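D-3-phosphoglycerate dehydrogenase (Sulfolobus tokodaii, PDB 2EKL) probably catalyses the NAD-dependent oxidation of D-3-phosphoglycerate, a step that feeds amino-acid biosynthesis, and binds NAD in a Rossmann-type domain. Local coordinates at residues P217-M222 / L243-K248; V258-N261 / E267-L270; L270-L273 / R277-V280. All coordinates share one frame; numbering follows the deposited sequence.

Contact 1: residues P217-M222 / L243-K248; sequences PQFELM and LDYIKK
Tyr245 reaches from helix 239-247 to Phe219 and Glu220 on helix 216-221. Both helices belong to the Rossmann-type NAD-binding domain, where they flank the parallel sheet. Tyr245 carries the contact and can be followed outward. CG lies anti to the carbonyl carbon (chi1 -79°), which sends the ring across to the other helix. Tyr245 CB comes within 4.1 Å of Phe219 CD1. Tyr245 CG nears Phe219 CB and CD1; Tyr245 CD2 lies closer, 3.5 Å from Phe219 CB, with Phe219 CG next. Further out, Tyr245 CE2 meets Phe219 CB at 3.4 Å. This CB sits over the ring face, 3.5 Å from the Tyr245 centroid, as a CH-pi contact. Tyr245 CE1 is near Glu220 OE1 and Phe219 O. Tyr245 CZ lies 3.6 Å from Glu220 OE1 and near Phe219 CB. The two rings lie nearly parallel, with planes at 10°, but they are slid apart and barely overlap. On the opposite face, toward the rim, stands Lys248 NZ, which also makes a long salt bridge to Asp244 OD2. At the tip, Tyr245 OH donates a hydrogen bond to Glu220 OE1, and Glu220 bends at chi2 to bring its carboxylate there. A phenylalanine in place of Tyr245 would probably leave Glu220 OE1 without this donor. The inner side is more enclosed: Phe219 also packs on Ile228 of strand 226-230. Glu220 lies at the exposed margin, its OE1 met on the anti side, 2.6 Å from Tyr245 OH and 21° out of the carboxylate plane.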
loop_
_atom_site.group_PDB
_atom_site.type_symbol
_atom_site.label_atom_id
_atom_site.label_comp_id
_atom_site.label_asym_id
_atom_site.label_seq_id
_atom_site.Cartn_x
_atom_site.Cartn_y
_atom_site.Cartn_z
ATOM N N PRO A 217 -22.398 -16.872 8.811
ATOM C CA PRO A 217 -23.485 -15.945 8.475
ATOM C C PRO A 217 -22.972 -14.632 7.889
ATOM O O PRO A 217 -23.559 -14.084 6.954
ATOM C CB PRO A 217 -24.192 -15.741 9.812
ATOM C CG PRO A 217 -23.932 -17.036 10.537
ATOM C CD PRO A 217 -22.472 -17.275 10.224
ATOM N N GLN A 218 -21.872 -14.135 8.447
ATOM C CA GLN A 218 -21.275 -12.886 7.990
ATOM C C GLN A 218 -20.713 -13.029 6.578
ATOM O O GLN A 218 -20.870 -12.134 5.752
ATOM C CB GLN A 218 -20.167 -12.442 8.953
ATOM C CG GLN A 218 -20.650 -12.045 10.354
ATOM C CD GLN A 218 -21.192 -13.219 11.157
ATOM O OE1 GLN A 218 -20.564 -14.273 11.242
ATOM N NE2 GLN A 218 -22.358 -13.033 11.763
ATOM N N PHE A 219 -20.054 -14.150 6.303
ATOM C CA PHE A 219 -19.503 -14.387 4.971
ATOM C C PHE A 219 -20.630 -14.434 3.940
ATOM O O PHE A 219 -20.480 -13.956 2.818
ATOM C CB PHE A 219 -18.727 -15.710 4.935
ATOM C CG PHE A 219 -17.282 -15.582 5.331
ATOM C CD1 PHE A 219 -16.367 -14.960 4.485
ATOM C CD2 PHE A 219 -16.837 -16.071 6.553
ATOM C CE1 PHE A 219 -15.029 -14.826 4.850
ATOM C CE2 PHE A 219 -15.496 -15.942 6.933
ATOM C CZ PHE A 219 -14.593 -15.318 6.078
ATOM N N GLU A 220 -21.761 -15.018 4.324
ATOM C CA GLU A 220 -22.892 -15.123 3.412
ATOM C C GLU A 220 -23.477 -13.745 3.093
ATOM O O GLU A 220 -23.928 -13.496 1.975
ATOM C CB GLU A 220 -23.970 -16.026 4.023
ATOM C CG GLU A 220 -25.051 -16.475 3.048
ATOM C CD GLU A 220 -24.488 -17.194 1.830
ATOM O OE1 GLU A 220 -23.603 -18.059 1.997
ATOM O OE2 GLU A 220 -24.936 -16.896 0.703
ATOM N N LEU A 221 -23.462 -12.853 4.079
ATOM C CA LEU A 221 -23.993 -11.504 3.910
ATOM C C LEU A 221 -23.118 -10.619 3.029
ATOM O O LEU A 221 -23.595 -9.651 2.443
ATOM C CB LEU A 221 -24.149 -10.826 5.275
ATOM C CG LEU A 221 -25.373 -11.165 6.129
ATOM C CD1 LEU A 221 -25.137 -10.716 7.566
ATOM C CD2 LEU A 221 -26.606 -10.485 5.541
ATOM N N MET A 222 -21.836 -10.955 2.935
ATOM C CA MET A 222 -20.901 -10.156 2.157
ATOM C C MET A 222 -21.215 -10.006 0.678
ATOM O O MET A 222 -21.926 -10.821 0.082
ATOM C CB MET A 222 -19.487 -10.715 2.308
ATOM C CG MET A 222 -18.908 -10.565 3.695
ATOM S SD MET A 222 -17.297 -11.347 3.776
ATOM C CE MET A 222 -17.044 -11.429 5.539
ATOM N N LEU A 243 -11.674 -20.092 3.871
ATOM C CA LEU A 243 -11.177 -20.938 2.793
ATOM C C LEU A 243 -12.339 -21.389 1.911
ATOM O O LEU A 243 -12.231 -21.424 0.686
ATOM C CB LEU A 243 -10.450 -22.156 3.377
ATOM C CG LEU A 243 -9.911 -23.188 2.378
ATOM C CD1 LEU A 243 -8.923 -22.535 1.424
ATOM C CD2 LEU A 243 -9.242 -24.317 3.140
ATOM N N ASP A 244 -13.454 -21.724 2.550
ATOM C CA ASP A 244 -14.653 -22.166 1.851
ATOM C C ASP A 244 -15.106 -21.094 0.863
ATOM O O ASP A 244 -15.325 -21.368 -0.322
ATOM C CB ASP A 244 -15.760 -22.446 2.876
ATOM C CG ASP A 244 -16.986 -23.097 2.263
ATOM O OD1 ASP A 244 -17.010 -23.303 1.032
ATOM O OD2 ASP A 244 -17.931 -23.405 3.024
ATOM N N TYR A 245 -15.236 -19.864 1.351
ATOM C CA TYR A 245 -15.680 -18.763 0.512
ATOM C C TYR A 245 -14.661 -18.282 -0.515
ATOM O O TYR A 245 -15.031 -17.660 -1.510
ATOM C CB TYR A 245 -16.168 -17.615 1.397
ATOM C CG TYR A 245 -17.560 -17.868 1.925
ATOM C CD1 TYR A 245 -18.685 -17.519 1.173
ATOM C CD2 TYR A 245 -17.759 -18.513 3.143
ATOM C CE1 TYR A 245 -19.974 -17.812 1.624
ATOM C CE2 TYR A 245 -19.046 -18.813 3.604
ATOM C CZ TYR A 245 -20.144 -18.457 2.837
ATOM O OH TYR A 245 -21.412 -18.743 3.286
ATOM N N ILE A 246 -13.383 -18.557 -0.282
ATOM C CA ILE A 246 -12.362 -18.180 -1.253
ATOM C C ILE A 246 -12.448 -19.189 -2.402
ATOM O O ILE A 246 -12.413 -18.820 -3.579
ATOM C CB ILE A 246 -10.945 -18.211 -0.633
ATOM C CG1 ILE A 246 -10.751 -16.985 0.267
ATOM C CG2 ILE A 246 -9.884 -18.231 -1.730
ATOM C CD1 ILE A 246 -9.385 -16.906 0.923
ATOM N N LYS A 247 -12.587 -20.464 -2.055
ATOM C CA LYS A 247 -12.690 -21.509 -3.065
ATOM C C LYS A 247 -13.967 -21.384 -3.892
ATOM O O LYS A 247 -13.984 -21.752 -5.065
ATOM C CB LYS A 247 -12.595 -22.887 -2.404
ATOM C CG LYS A 247 -11.213 -23.152 -1.820
ATOM C CD LYS A 247 -11.144 -24.449 -1.034
ATOM C CE LYS A 247 -11.297 -25.662 -1.932
ATOM N NZ LYS A 247 -11.027 -26.920 -1.180
ATOM N N LYS A 248 -15.028 -20.858 -3.283
ATOM C CA LYS A 248 -16.297 -20.661 -3.984
ATOM C C LYS A 248 -16.142 -19.524 -4.993
ATOM O O LYS A 248 -16.937 -19.393 -5.925
ATOM C CB LYS A 248 -17.415 -20.294 -3.003
ATOM C CG LYS A 248 -17.843 -21.407 -2.067
ATOM C CD LYS A 248 -18.917 -20.912 -1.112
ATOM C CE LYS A 248 -19.402 -22.023 -0.199
ATOM N NZ LYS A 248 -20.384 -21.529 0.803
#

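Contact 2: residues V258-N261 / E267-L270; sequences VFWN and EWEL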
loop_
_atom_site.group_PDB
_atom_site.type_symbol
_atom_site.label_atom_id
_atom_site.label_comp_id
_atom_site.label_asym_id
_atom_site.label_seq_id
_atom_site.Cartn_x
_atom_site.Cartn_y
_atom_site.Cartn_z
ATOM N N VAL A 258 -1.734 -11.282 10.180
ATOM C CA VAL A 258 -1.863 -12.265 11.256
ATOM C C VAL A 258 -2.449 -13.600 10.791
ATOM O O VAL A 258 -3.407 -13.644 10.013
ATOM C CB VAL A 258 -2.743 -11.706 12.400
ATOM C CG1 VAL A 258 -2.087 -10.469 13.001
ATOM C CG2 VAL A 258 -4.133 -11.373 11.874
ATOM N N PHE A 259 -1.863 -14.693 11.268
ATOM C CA PHE A 259 -2.329 -16.025 10.905
ATOM C C PHE A 259 -2.610 -16.816 12.178
ATOM O O PHE A 259 -1.975 -16.597 13.209
ATOM C CB PHE A 259 -1.276 -16.748 10.057
ATOM C CG PHE A 259 -1.808 -17.277 8.752
ATOM C CD1 PHE A 259 -2.275 -16.406 7.771
ATOM C CD2 PHE A 259 -1.845 -18.648 8.501
ATOM C CE1 PHE A 259 -2.774 -16.891 6.562
ATOM C CE2 PHE A 259 -2.339 -19.141 7.297
ATOM C CZ PHE A 259 -2.806 -18.261 6.324
ATOM N N TRP A 260 -3.574 -17.727 12.102
ATOM C CA TRP A 260 -3.959 -18.541 13.247
ATOM C C TRP A 260 -2.727 -19.187 13.867
ATOM O O TRP A 260 -2.602 -19.260 15.088
ATOM C CB TRP A 260 -4.988 -19.574 12.791
ATOM C CG TRP A 260 -6.207 -18.894 12.224
ATOM C CD1 TRP A 260 -7.326 -18.508 12.910
ATOM C CD2 TRP A 260 -6.376 -18.421 10.882
ATOM N NE1 TRP A 260 -8.179 -17.818 12.078
ATOM C CE2 TRP A 260 -7.621 -17.750 10.828
ATOM C CE3 TRP A 260 -5.598 -18.493 9.719
ATOM C CZ2 TRP A 260 -8.102 -17.155 9.657
ATOM C CZ3 TRP A 260 -6.078 -17.901 8.554
ATOM C CH2 TRP A 260 -7.320 -17.240 8.534
ATOM N N ASN A 261 -1.818 -19.632 13.007
ATOM C CA ASN A 261 -0.554 -20.232 13.422
ATOM C C ASN A 261 0.511 -19.652 12.500
ATOM O O ASN A 261 0.383 -19.720 11.277
ATOM C CB ASN A 261 -0.594 -21.756 13.283
ATOM C CG ASN A 261 -1.287 -22.429 14.453
ATOM O OD1 ASN A 261 -0.808 -22.378 15.586
ATOM N ND2 ASN A 261 -2.424 -23.061 14.185
ATOM N N GLU A 267 -3.729 -28.482 8.071
ATOM C CA GLU A 267 -3.962 -28.653 6.639
ATOM C C GLU A 267 -4.738 -27.516 5.983
ATOM O O GLU A 267 -4.369 -27.051 4.904
ATOM C CB GLU A 267 -4.699 -29.970 6.368
ATOM C CG GLU A 267 -4.865 -30.278 4.881
ATOM C CD GLU A 267 -5.671 -31.540 4.618
ATOM O OE1 GLU A 267 -5.338 -32.596 5.197
ATOM O OE2 GLU A 267 -6.636 -31.475 3.824
ATOM N N TRP A 268 -5.818 -27.077 6.620
ATOM C CA TRP A 268 -6.627 -26.008 6.049
ATOM C C TRP A 268 -5.872 -24.680 6.047
ATOM O O TRP A 268 -6.049 -23.863 5.140
ATOM C CB TRP A 268 -7.947 -25.864 6.813
ATOM C CG TRP A 268 -7.762 -25.522 8.242
ATOM C CD1 TRP A 268 -7.552 -26.389 9.272
ATOM C CD2 TRP A 268 -7.716 -24.207 8.805
ATOM N NE1 TRP A 268 -7.377 -25.696 10.443
ATOM C CE2 TRP A 268 -7.472 -24.353 10.186
ATOM C CE3 TRP A 268 -7.855 -22.916 8.273
ATOM C CZ2 TRP A 268 -7.364 -23.258 11.049
ATOM C CZ3 TRP A 268 -7.745 -21.825 9.133
ATOM C CH2 TRP A 268 -7.502 -22.005 10.506
ATOM N N GLU A 269 -5.034 -24.471 7.061
ATOM C CA GLU A 269 -4.232 -23.250 7.173
ATOM C C GLU A 269 -3.218 -23.208 6.044
ATOM O O GLU A 269 -2.965 -22.164 5.447
ATOM C CB GLU A 269 -3.470 -23.217 8.495
ATOM C CG GLU A 269 -4.231 -22.663 9.667
ATOM C CD GLU A 269 -3.312 -22.362 10.827
ATOM O OE1 GLU A 269 -2.794 -23.319 11.436
ATOM O OE2 GLU A 269 -3.094 -21.166 11.114
ATOM N N LEU A 270 -2.609 -24.358 5.781
ATOM C CA LEU A 270 -1.629 -24.468 4.718
ATOM C C LEU A 270 -2.284 -24.203 3.365
ATOM O O LEU A 270 -1.693 -23.561 2.500
ATOM C CB LEU A 270 -1.005 -25.866 4.740
ATOM C CG LEU A 270 -0.197 -26.141 6.010
ATOM C CD1 LEU A 270 0.186 -27.615 6.091
ATOM C CD2 LEU A 270 1.039 -25.253 6.006
#
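Glu269, near the start of helix 267-274, grips the loop after strand 251-256 through Asn261. The two carboxylate oxygens divide the work. Asn261 ND2 donates to Glu269 OE1 at 2.8 Å, with an angle of 159° at the hydrogen. OE1 is met on its syn side, with the donor tilted well out of the carboxylate plane, and lies close to the amide plane of Asn261. The backbone N of Asn261 gives Glu269 OE2 a weak, bent bond, with an angle of 117°. OE2 also sits 3.0 Å from Trp260 CB. Glu269 reaches this far because its chain is extended beyond CG. Its buried carboxylate is the tight part of the contact. Nearby, Phe259 turns its edge to the backbone oxygen of Glu269, with CE2 3.6 Å from that O. Phe259 also packs on Phe132 of the second subunit.

The aromatic side is looser: both indoles are partly exposed, as is Asn261. Trp268 points its edge at the face of Trp260, and Trp268 CH2 lies 3.8 Å from Trp260 CD2. The planes stand at 64°, an edge-to-face pair. The indole NH groups bond away from the pair, Trp260 NE1 to Val237 O and Trp268 NE1 to Glu266 OE1. The carboxylate of Glu269 is thus met by the backbone and side-chain N-H groups of Asn261, with a weak bond from Lys265 N, which would probably favour its charged form.

Contact 3: residues L270-L273 / R277-V280; sequences LELL and RVIV
A chi1 of 179° sets CG of Leu273 across from the backbone nitrogen, and this turns its end back toward the strand although its CB points away. CD1 of Leu273 then meets CG2 of Val280 at 4.0 Å, the two side chains crossing at about a right angle. Val278 has CG1 opposite the backbone N (chi1 174°), and CG2 falls beside that nitrogen. In this setting Val278 CG2 comes 3.2 Å from Leu272 O. CB of Val278 is equally close to that oxygen, and CG1 is a little farther off at 3.6 Å. The valine therefore sits against the helix backbone at Leu272 O as much as against its side chains. CD2 of Leu272 adds a looser apolar touch on Val278 CG2, at 4.2 Å. No hydrogen bond joins the two segments. They meet through apolar side chains and through Val278 pressed on the carbonyl oxygen of Leu272, and all four touching residues are buried.

The contact closes the beta-alpha-beta unit formed by strand 251-256, helix 267-274 and strand 278-280. This last strand stands at one edge of the sheet within the chain, and Ile279 pairs through its backbone with Tyr254 and Thr256. Lys128 of the second subunit donates to the backbone oxygens of both Leu273 and Val278. Toward the neighbouring helix 239-247, Leu272 packs on Leu243 and Ile246, and Val278 also rests on Ile246.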
loop_
_atom_site.group_PDB
_atom_site.type_symbol
_atom_site.label_atom_id
_atom_site.label_comp_id
_atom_site.label_asym_id
_atom_site.label_seq_id
_atom_site.Cartn_x
_atom_site.Cartn_y
_atom_site.Cartn_z
ATOM N N LEU A 270 -2.609 -24.358 5.781
ATOM C CA LEU A 270 -1.629 -24.468 4.718
ATOM C C LEU A 270 -2.284 -24.203 3.365
ATOM O O LEU A 270 -1.693 -23.561 2.500
ATOM C CB LEU A 270 -1.005 -25.866 4.740
ATOM C CG LEU A 270 -0.197 -26.141 6.010
ATOM C CD1 LEU A 270 0.186 -27.615 6.091
ATOM C CD2 LEU A 270 1.039 -25.253 6.006
ATOM N N GLU A 271 -3.510 -24.689 3.183
ATOM C CA GLU A 271 -4.211 -24.489 1.921
ATOM C C GLU A 271 -4.475 -23.001 1.695
ATOM O O GLU A 271 -4.359 -22.504 0.573
ATOM C CB GLU A 271 -5.532 -25.265 1.898
ATOM C CG GLU A 271 -6.003 -25.580 0.486
ATOM C CD GLU A 271 -7.269 -26.409 0.446
ATOM O OE1 GLU A 271 -7.406 -27.340 1.271
ATOM O OE2 GLU A 271 -8.122 -26.139 -0.425
ATOM N N LEU A 272 -4.833 -22.298 2.765
ATOM C CA LEU A 272 -5.087 -20.862 2.681
ATOM C C LEU A 272 -3.805 -20.132 2.311
ATOM O O LEU A 272 -3.777 -19.339 1.375
ATOM C CB LEU A 272 -5.593 -20.323 4.022
ATOM C CG LEU A 272 -7.084 -20.441 4.342
ATOM C CD1 LEU A 272 -7.325 -20.033 5.786
ATOM C CD2 LEU A 272 -7.886 -19.560 3.393
ATOM N N LEU A 273 -2.736 -20.410 3.049
ATOM C CA LEU A 273 -1.459 -19.754 2.800
ATOM C C LEU A 273 -0.988 -19.847 1.350
ATOM O O LEU A 273 -0.502 -18.865 0.792
ATOM C CB LEU A 273 -0.377 -20.325 3.725
ATOM C CG LEU A 273 1.027 -19.736 3.551
ATOM C CD1 LEU A 273 0.997 -18.241 3.849
ATOM C CD2 LEU A 273 2.003 -20.443 4.471
ATOM N N ARG A 277 -5.220 -16.086 -3.829
ATOM C CA ARG A 277 -6.063 -14.995 -3.342
ATOM C C ARG A 277 -5.740 -14.590 -1.907
ATOM O O ARG A 277 -6.378 -13.697 -1.344
ATOM C CB ARG A 277 -7.542 -15.377 -3.447
ATOM C CG ARG A 277 -7.999 -15.624 -4.869
ATOM C CD ARG A 277 -9.512 -15.646 -4.977
ATOM N NE ARG A 277 -9.927 -15.782 -6.369
ATOM C CZ ARG A 277 -11.161 -15.557 -6.808
ATOM N NH1 ARG A 277 -12.112 -15.180 -5.963
ATOM N NH2 ARG A 277 -11.441 -15.702 -8.096
ATOM N N VAL A 278 -4.751 -15.248 -1.311
ATOM C CA VAL A 278 -4.361 -14.930 0.053
ATOM C C VAL A 278 -3.013 -14.212 0.070
ATOM O O VAL A 278 -2.027 -14.696 -0.497
ATOM C CB VAL A 278 -4.297 -16.209 0.924
ATOM C CG1 VAL A 278 -3.737 -15.881 2.305
ATOM C CG2 VAL A 278 -5.699 -16.805 1.050
ATOM N N ILE A 279 -2.999 -13.041 0.706
ATOM C CA ILE A 279 -1.800 -12.208 0.831
ATOM C C ILE A 279 -1.438 -12.163 2.313
ATOM O O ILE A 279 -2.275 -11.824 3.147
ATOM C CB ILE A 279 -2.065 -10.756 0.330
ATOM C CG1 ILE A 279 -2.294 -10.744 -1.186
ATOM C CG2 ILE A 279 -0.884 -9.860 0.676
ATOM C CD1 ILE A 279 -3.643 -11.278 -1.629
ATOM N N VAL A 280 -0.192 -12.489 2.639
ATOM C CA VAL A 280 0.222 -12.523 4.034
ATOM C C VAL A 280 1.562 -11.868 4.352
ATOM O O VAL A 280 2.551 -12.081 3.651
ATOM C CB VAL A 280 0.328 -13.996 4.544
ATOM C CG1 VAL A 280 0.589 -14.008 6.051
ATOM C CG2 VAL A 280 -0.933 -14.775 4.201
#

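How the contacts relate
The three contacts follow one another along the chain within the NAD-binding domain. Contacts 2 and 3 share helix 267-274 and Leu270, and their centres are 8 Å apart. Phe259 CE1 touches Val280 CG2 at 3.7 Å, and Trp260 CZ3 touches Leu272 CD1 at the same distance. Contact 1 lies 15 Å from contact 3 between centres. A salt bridge joins Lys247 NZ to Glu271 OE2 at 3.1 Å. Contact 2 meets contact 1 through Leu243 and Trp268. The side chains of Val280, Phe259 and Phe219 lie about 10, 11 and 14 Å from the bound NAD. That of Val280 is about 7 Å from the side chain of Asp257, an NAD-binding residue.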